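Local structure of erythromycin dehydratase (Saccharopolyspora erythraea, 3EL6) at residues Ser209-Ala217 with Val228-Leu239; Pro273-Leu281 with Ala292-Arg300. The protein probably dehydrates a beta-hydroxyacyl chain to its unsaturated thioester as the dehydratase domain of the modular synthase that builds the erythromycin polyketide. All blocks are in the same frame, centred on the assembly; numbering follows the deposited sequence.

Interaction 1 of 2, residues Ser209-Ala217 with Val228-Leu239; sequences SVYAEVSIA and VLLDAVAQTLSL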
loop_
_atom_site.group_PDB
_atom_site.type_symbol
_atom_site.label_atom_id
_atom_site.label_comp_id
_atom_site.label_asym_id
_atom_site.label_seq_id
_atom_site.Cartn_x
_atom_site.Cartn_y
_atom_site.Cartn_z
ATOM N N SER A 209 21.106 -28.178 26.227
ATOM C CA SER A 209 20.230 -27.011 26.498
ATOM C C SER A 209 20.989 -25.865 27.181
ATOM O O SER A 209 21.866 -26.116 28.015
ATOM C CB SER A 209 19.093 -27.431 27.395
ATOM O OG SER A 209 18.270 -28.355 26.685
ATOM N N VAL A 210 20.631 -24.625 26.847
ATOM C CA VAL A 210 21.296 -23.438 27.367
ATOM C C VAL A 210 20.230 -22.597 28.022
ATOM O O VAL A 210 19.135 -22.453 27.459
ATOM C CB VAL A 210 21.933 -22.646 26.195
ATOM C CG1 VAL A 210 22.397 -21.252 26.658
ATOM C CG2 VAL A 210 23.069 -23.447 25.544
ATOM N N TYR A 211 20.500 -22.039 29.216
ATOM C CA TYR A 211 19.552 -21.229 29.940
ATOM C C TYR A 211 20.259 -19.866 30.046
ATOM O O TYR A 211 21.477 -19.853 30.315
ATOM C CB TYR A 211 19.350 -21.796 31.346
ATOM C CG TYR A 211 18.826 -23.206 31.263
ATOM C CD1 TYR A 211 17.470 -23.460 31.359
ATOM C CD2 TYR A 211 19.690 -24.244 30.954
ATOM C CE1 TYR A 211 16.976 -24.780 31.208
ATOM C CE2 TYR A 211 19.208 -25.560 30.789
ATOM C CZ TYR A 211 17.878 -25.803 30.923
ATOM O OH TYR A 211 17.438 -27.104 30.747
ATOM N N ALA A 212 19.566 -18.743 29.855
ATOM C CA ALA A 212 20.340 -17.464 29.955
ATOM C C ALA A 212 19.420 -16.398 30.526
ATOM O O ALA A 212 18.222 -16.470 30.348
ATOM C CB ALA A 212 20.889 -17.039 28.578
ATOM N N GLU A 213 19.978 -15.400 31.231
ATOM C CA GLU A 213 19.244 -14.215 31.619
ATOM C C GLU A 213 19.731 -13.160 30.629
ATOM O O GLU A 213 20.937 -12.993 30.451
ATOM C CB GLU A 213 19.651 -13.800 33.038
ATOM C CG GLU A 213 18.984 -14.723 34.103
ATOM C CD GLU A 213 19.455 -14.443 35.513
ATOM O OE1 GLU A 213 20.317 -13.526 35.721
ATOM O OE2 GLU A 213 18.960 -15.169 36.411
ATOM N N VAL A 214 18.790 -12.433 30.018
ATOM C CA VAL A 214 19.137 -11.511 28.943
ATOM C C VAL A 214 18.347 -10.235 29.246
ATOM O O VAL A 214 17.173 -10.301 29.520
ATOM C CB VAL A 214 18.726 -12.093 27.601
ATOM C CG1 VAL A 214 19.016 -11.067 26.560
ATOM C CG2 VAL A 214 19.502 -13.393 27.293
ATOM N N SER A 215 18.977 -9.057 29.210
ATOM C CA SER A 215 18.253 -7.821 29.539
ATOM C C SER A 215 19.018 -6.628 28.944
ATOM O O SER A 215 20.219 -6.715 28.690
ATOM C CB SER A 215 18.071 -7.577 31.051
ATOM O OG SER A 215 19.365 -7.509 31.688
ATOM N N ILE A 216 18.266 -5.567 28.666
ATOM C CA ILE A 216 18.803 -4.338 28.160
ATOM C C ILE A 216 18.191 -3.237 29.009
ATOM O O ILE A 216 17.272 -3.452 29.789
ATOM C CB ILE A 216 18.425 -4.118 26.658
ATOM C CG1 ILE A 216 16.900 -4.100 26.486
ATOM C CG2 ILE A 216 19.096 -5.199 25.792
ATOM C CD1 ILE A 216 16.493 -3.568 25.083
ATOM N N ALA A 217 18.691 -2.014 28.881
ATOM C CA ALA A 217 18.018 -0.938 29.554
ATOM C C ALA A 217 16.760 -0.456 28.779
ATOM O O ALA A 217 16.832 -0.184 27.588
ATOM C CB ALA A 217 18.980 0.221 29.773
ATOM N N VAL A 228 17.145 -5.187 20.003
ATOM C CA VAL A 228 18.410 -5.498 20.651
ATOM C C VAL A 228 18.221 -6.697 21.610
ATOM O O VAL A 228 19.027 -7.635 21.609
ATOM C CB VAL A 228 19.034 -4.283 21.314
ATOM C CG1 VAL A 228 20.407 -4.637 21.965
ATOM C CG2 VAL A 228 19.274 -3.226 20.194
ATOM N N LEU A 229 17.167 -6.639 22.400
ATOM C CA LEU A 229 16.851 -7.755 23.315
ATOM C C LEU A 229 16.684 -9.042 22.507
ATOM O O LEU A 229 17.218 -10.093 22.858
ATOM C CB LEU A 229 15.636 -7.419 24.147
ATOM C CG LEU A 229 15.298 -8.455 25.262
ATOM C CD1 LEU A 229 16.413 -8.400 26.345
ATOM C CD2 LEU A 229 13.938 -8.200 25.952
ATOM N N LEU A 230 15.978 -8.968 21.368
ATOM C CA LEU A 230 15.745 -10.203 20.566
ATOM C C LEU A 230 17.012 -10.722 19.940
ATOM O O LEU A 230 17.237 -11.947 19.826
ATOM C CB LEU A 230 14.759 -9.850 19.446
ATOM C CG LEU A 230 14.320 -11.048 18.588
ATOM C CD1 LEU A 230 13.608 -11.972 19.525
ATOM C CD2 LEU A 230 13.315 -10.423 17.612
ATOM N N ASP A 231 17.919 -9.820 19.507
ATOM C CA ASP A 231 19.207 -10.324 19.014
ATOM C C ASP A 231 19.986 -11.041 20.127
ATOM O O ASP A 231 20.657 -12.028 19.876
ATOM C CB ASP A 231 20.105 -9.196 18.490
ATOM C CG ASP A 231 21.408 -9.707 17.974
ATOM O OD1 ASP A 231 21.432 -10.146 16.810
ATOM O OD2 ASP A 231 22.431 -9.715 18.724
ATOM N N ALA A 232 19.929 -10.491 21.335
ATOM C CA ALA A 232 20.633 -11.119 22.484
ATOM C C ALA A 232 19.969 -12.485 22.864
ATOM O O ALA A 232 20.634 -13.451 23.246
ATOM C CB ALA A 232 20.668 -10.164 23.636
ATOM N N VAL A 233 18.664 -12.604 22.704
ATOM C CA VAL A 233 18.032 -13.943 22.794
ATOM C C VAL A 233 18.603 -14.925 21.787
ATOM O O VAL A 233 18.941 -16.052 22.148
ATOM C CB VAL A 233 16.509 -13.843 22.592
ATOM C CG1 VAL A 233 15.900 -15.204 22.411
ATOM C CG2 VAL A 233 15.894 -13.109 23.765
ATOM N N ALA A 234 18.726 -14.509 20.530
ATOM C CA ALA A 234 19.372 -15.325 19.517
ATOM C C ALA A 234 20.836 -15.581 19.817
ATOM O O ALA A 234 21.419 -16.618 19.405
ATOM C CB ALA A 234 19.212 -14.644 18.112
ATOM N N GLN A 235 21.469 -14.644 20.520
ATOM C CA GLN A 235 22.876 -14.886 20.916
ATOM C C GLN A 235 23.060 -16.139 21.764
ATOM O O GLN A 235 24.154 -16.664 21.806
ATOM C CB GLN A 235 23.491 -13.686 21.626
ATOM C CG GLN A 235 23.822 -12.483 20.740
ATOM C CD GLN A 235 24.318 -11.343 21.626
ATOM O OE1 GLN A 235 25.065 -11.601 22.568
ATOM N NE2 GLN A 235 23.830 -10.104 21.389
ATOM N N THR A 236 21.999 -16.620 22.404
ATOM C CA THR A 236 22.164 -17.798 23.233
ATOM C C THR A 236 22.636 -18.990 22.383
ATOM O O THR A 236 23.210 -19.960 22.921
ATOM C CB THR A 236 20.922 -18.151 24.024
ATOM O OG1 THR A 236 19.871 -18.498 23.114
ATOM C CG2 THR A 236 20.439 -16.938 24.906
ATOM N N LEU A 237 22.379 -18.959 21.061
ATOM C CA LEU A 237 22.798 -20.074 20.217
ATOM C C LEU A 237 24.313 -20.207 20.184
ATOM O O LEU A 237 24.838 -21.296 19.883
ATOM C CB LEU A 237 22.267 -19.943 18.776
ATOM C CG LEU A 237 20.858 -20.579 18.570
ATOM C CD1 LEU A 237 19.813 -19.981 19.440
ATOM C CD2 LEU A 237 20.391 -20.528 17.058
ATOM N N SER A 238 25.031 -19.122 20.472
ATOM C CA SER A 238 26.482 -19.180 20.494
ATOM C C SER A 238 27.037 -19.942 21.711
ATOM O O SER A 238 28.215 -20.321 21.717
ATOM C CB SER A 238 27.091 -17.774 20.426
ATOM O OG SER A 238 26.998 -17.108 21.693
ATOM N N LEU A 239 26.201 -20.187 22.711
ATOM C CA LEU A 239 26.649 -20.802 23.968
ATOM C C LEU A 239 26.527 -22.333 23.988
ATOM O O LEU A 239 26.986 -22.986 24.934
ATOM C CB LEU A 239 25.853 -20.235 25.143
ATOM C CG LEU A 239 25.962 -18.716 25.352
ATOM C CD1 LEU A 239 25.071 -18.266 26.510
ATOM C CD2 LEU A 239 27.421 -18.311 25.568
#
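V214 of strand 209-215 presses against A232 and L229 of helix 227-235, within one half of the double hotdog fold, where strands wrap round a central helix. The strand runs nearly antiparallel to the helix (161°), and their short axes approach to 8.2 Å. V210, A212, V214 and I216 direct their CB atoms to residues 228-239, while the side chains of Y211 and E213 start off on the other face. V214 CG1, anti to the backbone N (chi1 176°), is the branch that reaches the helix: it stands 3.5 Å from A232 CB, tighter than normal carbon contact, and also meets L229 CD1. L229 starts off beside the strand, but its side chain swings back to it, laying CD1 3.7 Å from S215 CA. One step further, I216 divides its branches between two helix residues: CD1 leans over L229 CB, and CG2 touches V228 CG1 at 4.1 Å. In both pairs the side chains meet at a slant.

Toward the other end, A212 CB meets T236 CG2 at 3.7 Å. V210 and L239 cross at about a right angle, V210 CG1 lying 3.9 Å from L239 CB and near its CD1, while V210 CG2 faces the L239 carbonyl. The contact is apolar, and Q235 turns its amide to other partners: NE2 bonds D231 OD2 close to the amide plane and also F197 O, while OE1 pairs with Y183 OH. L200 of strand 200-206 also packs on V214. T236 combines both roles: with OG1 between its backbone N and carbonyl carbon (chi1 64°), CG2 is left for A212, and OG1 donates almost straight in line with the V233 carbonyl, at 2.8 Å from V233 O, an oxygen that also accepts T236 N.

Interaction 2 of 2, residues Pro273-Leu281 with Ala292-Arg300; sequences PAGADAMAL and ATVDSLVVR
L281 lies beside V294 in the antiparallel beta hairpin formed by strands 278-284 and 290-299, part of the hotdog sheet. Its CB is 4.0 Å from V294 CB, as suits a hydrogen-bonded pair whose side chains share a face; L281 N gives to V294 O in the plane of that carbonyl, and L281 O takes V294 N. CG sits beside the backbone N (chi1 -66°), and with chi2 at 168° CD1 continues the extended chain, ending 4.2 Å from L297 CD1 on the same face and against V233 of helix 227-235. CD2 branches off to T236. V269 and A271 of strand 266-273 close in on the same leucine, so it is buried.

Between L281 and M279 the register slips by one residue. D295 and S296 both face N255 of strand 251-259, a classic beta bulge, and S296 OG bonds N255 OD1. Facing the bulge, A280 CB comes to 3.3 Å from D295 O. Beyond it regular pairing resumes: M279 and L297 exchange both backbone bonds, the one from L297 N to M279 O spanning 2.8 Å. A278 and V298 form the next, non-hydrogen-bonded pair, A278 CB touching V298 CG2 at 3.9 Å.

A type II turn, G275 to A278, leads into the strand, with D277 at positive phi (64°). Here D277 CB lies 3.4 Å from V299 O, and the last bond is nearly straight, V299 N meeting D277 O at 2.9 Å almost head-on to the carbonyl.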
loop_
_atom_site.group_PDB
_atom_site.type_symbol
_atom_site.label_atom_id
_atom_site.label_comp_id
_atom_site.label_asym_id
_atom_site.label_seq_id
_atom_site.Cartn_x
_atom_site.Cartn_y
_atom_site.Cartn_z
ATOM N N PRO A 273 18.193 -27.806 21.395
ATOM C CA PRO A 273 18.581 -28.246 20.038
ATOM C C PRO A 273 17.330 -28.558 19.178
ATOM O O PRO A 273 16.312 -29.026 19.697
ATOM C CB PRO A 273 19.380 -29.552 20.311
ATOM C CG PRO A 273 19.917 -29.375 21.683
ATOM C CD PRO A 273 18.780 -28.682 22.438
ATOM N N ALA A 274 17.383 -28.217 17.903
ATOM C CA ALA A 274 16.213 -28.439 17.022
ATOM C C ALA A 274 16.642 -28.855 15.621
ATOM O O ALA A 274 16.178 -28.324 14.618
ATOM C CB ALA A 274 15.320 -27.219 16.965
ATOM N N GLY A 275 17.542 -29.810 15.544
ATOM C CA GLY A 275 17.909 -30.305 14.240
ATOM C C GLY A 275 19.155 -29.589 13.824
ATOM O O GLY A 275 19.719 -28.819 14.609
ATOM N N ALA A 276 19.590 -29.815 12.585
ATOM C CA ALA A 276 20.881 -29.289 12.180
ATOM C C ALA A 276 20.884 -27.760 12.057
ATOM O O ALA A 276 20.030 -27.149 11.401
ATOM C CB ALA A 276 21.381 -29.980 10.871
ATOM N N ASP A 277 21.865 -27.162 12.709
ATOM C CA ASP A 277 22.093 -25.734 12.652
ATOM C C ASP A 277 20.923 -24.942 13.247
ATOM O O ASP A 277 20.776 -23.769 12.920
ATOM C CB ASP A 277 22.334 -25.269 11.216
ATOM C CG ASP A 277 23.504 -25.977 10.545
ATOM O OD1 ASP A 277 24.637 -25.867 11.065
ATOM O OD2 ASP A 277 23.289 -26.607 9.476
ATOM N N ALA A 278 20.114 -25.557 14.114
ATOM C CA ALA A 278 18.927 -24.839 14.650
ATOM C C ALA A 278 18.697 -25.093 16.144
ATOM O O ALA A 278 19.045 -26.165 16.635
ATOM C CB ALA A 278 17.672 -25.242 13.853
ATOM N N MET A 279 18.082 -24.138 16.849
ATOM C CA MET A 279 17.593 -24.365 18.194
ATOM C C MET A 279 16.242 -23.745 18.346
ATOM O O MET A 279 15.946 -22.760 17.641
ATOM C CB MET A 279 18.520 -23.730 19.266
ATOM C CG MET A 279 19.986 -24.254 19.221
ATOM S SD MET A 279 20.979 -23.729 20.678
ATOM C CE MET A 279 20.322 -24.847 21.951
ATOM N N ALA A 280 15.445 -24.283 19.273
ATOM C CA ALA A 280 14.129 -23.750 19.635
ATOM C C ALA A 280 14.337 -22.812 20.798
ATOM O O ALA A 280 15.237 -23.019 21.590
ATOM C CB ALA A 280 13.218 -24.845 20.068
ATOM N N LEU A 281 13.518 -21.789 20.915
ATOM C CA LEU A 281 13.717 -20.852 22.006
ATOM C C LEU A 281 12.455 -20.688 22.791
ATOM O O LEU A 281 11.354 -20.560 22.241
ATOM C CB LEU A 281 14.157 -19.480 21.444
ATOM C CG LEU A 281 15.509 -19.385 20.769
ATOM C CD1 LEU A 281 15.716 -18.078 19.990
ATOM C CD2 LEU A 281 16.627 -19.475 21.868
ATOM N N ALA A 292 7.655 -15.199 24.699
ATOM C CA ALA A 292 7.761 -15.537 23.279
ATOM C C ALA A 292 8.278 -16.959 23.082
ATOM O O ALA A 292 8.980 -17.495 23.944
ATOM C CB ALA A 292 8.688 -14.515 22.582
ATOM N N THR A 293 7.950 -17.575 21.941
ATOM C CA THR A 293 8.566 -18.831 21.510
ATOM C C THR A 293 9.008 -18.759 20.078
ATOM O O THR A 293 8.478 -17.928 19.294
ATOM C CB THR A 293 7.602 -20.030 21.651
ATOM O OG1 THR A 293 6.451 -19.845 20.803
ATOM C CG2 THR A 293 7.106 -20.166 23.089
ATOM N N VAL A 294 10.002 -19.576 19.721
ATOM C CA VAL A 294 10.501 -19.682 18.386
ATOM C C VAL A 294 10.687 -21.177 18.181
ATOM O O VAL A 294 11.448 -21.874 18.929
ATOM C CB VAL A 294 11.884 -18.978 18.188
ATOM C CG1 VAL A 294 12.475 -19.283 16.732
ATOM C CG2 VAL A 294 11.821 -17.463 18.509
ATOM N N ASP A 295 9.930 -21.743 17.242
ATOM C CA ASP A 295 10.025 -23.201 17.046
ATOM C C ASP A 295 11.416 -23.621 16.583
ATOM O O ASP A 295 11.968 -24.641 17.063
ATOM C CB ASP A 295 8.976 -23.700 16.046
ATOM C CG ASP A 295 7.596 -23.837 16.658
ATOM O OD1 ASP A 295 7.377 -23.509 17.858
ATOM O OD2 ASP A 295 6.678 -24.311 15.924
ATOM N N SER A 296 12.004 -22.879 15.651
ATOM C CA SER A 296 13.425 -23.031 15.338
ATOM C C SER A 296 14.018 -21.784 14.745
ATOM O O SER A 296 13.389 -21.127 13.892
ATOM C CB SER A 296 13.740 -24.197 14.370
ATOM O OG SER A 296 12.823 -24.197 13.318
ATOM N N LEU A 297 15.230 -21.476 15.217
ATOM C CA LEU A 297 16.024 -20.394 14.700
ATOM C C LEU A 297 17.173 -21.113 14.034
ATOM O O LEU A 297 17.886 -21.899 14.694
ATOM C CB LEU A 297 16.611 -19.597 15.873
ATOM C CG LEU A 297 16.919 -18.128 15.612
ATOM C CD1 LEU A 297 18.028 -17.585 16.502
ATOM C CD2 LEU A 297 17.078 -17.770 14.155
ATOM N N VAL A 298 17.385 -20.852 12.755
ATOM C CA VAL A 298 18.398 -21.577 11.982
ATOM C C VAL A 298 19.515 -20.650 11.602
ATOM O O VAL A 298 19.282 -19.507 11.152
ATOM C CB VAL A 298 17.801 -22.133 10.675
ATOM C CG1 VAL A 298 18.830 -23.002 9.955
ATOM C CG2 VAL A 298 16.578 -22.900 10.971
ATOM N N VAL A 299 20.742 -21.139 11.745
ATOM C CA VAL A 299 21.902 -20.361 11.340
ATOM C C VAL A 299 22.530 -20.975 10.090
ATOM O O VAL A 299 22.420 -22.165 9.839
ATOM C CB VAL A 299 22.931 -20.242 12.486
ATOM C CG1 VAL A 299 22.293 -19.578 13.731
ATOM C CG2 VAL A 299 23.460 -21.636 12.840
ATOM N N ARG A 300 23.160 -20.138 9.278
ATOM C CA ARG A 300 23.735 -20.591 8.021
ATOM C C ARG A 300 24.917 -19.716 7.712
ATOM O O ARG A 300 25.121 -18.742 8.436
ATOM C CB ARG A 300 22.691 -20.472 6.919
ATOM C CG ARG A 300 23.200 -20.031 5.552
ATOM C CD ARG A 300 22.092 -19.238 4.863
ATOM N NE ARG A 300 21.817 -19.611 3.470
ATOM C CZ ARG A 300 21.226 -20.744 3.077
ATOM N NH1 ARG A 300 21.002 -20.954 1.780
ATOM N NH2 ARG A 300 20.879 -21.679 3.966
#

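The centres of the two interactions lie about 13 Å apart, and they follow in series along the chain: 209-217 and 228-239 come first, then the hairpin of 273-281 and 292-300. Both belong to the same hotdog half. Strand 266-273 stands between strands 209-215 and 278-284, so the sheet continues from one interaction to the other, while segment 228-239 packs on both. Direct contacts join them: A234 CB lies 3.6 Å from L297 CD1, and L237 CD2 lies 3.7 Å from L297 O. The helix is thus held on different sides by neighbouring parts of one curved sheet, the sausage-in-bun arrangement of the hotdog fold.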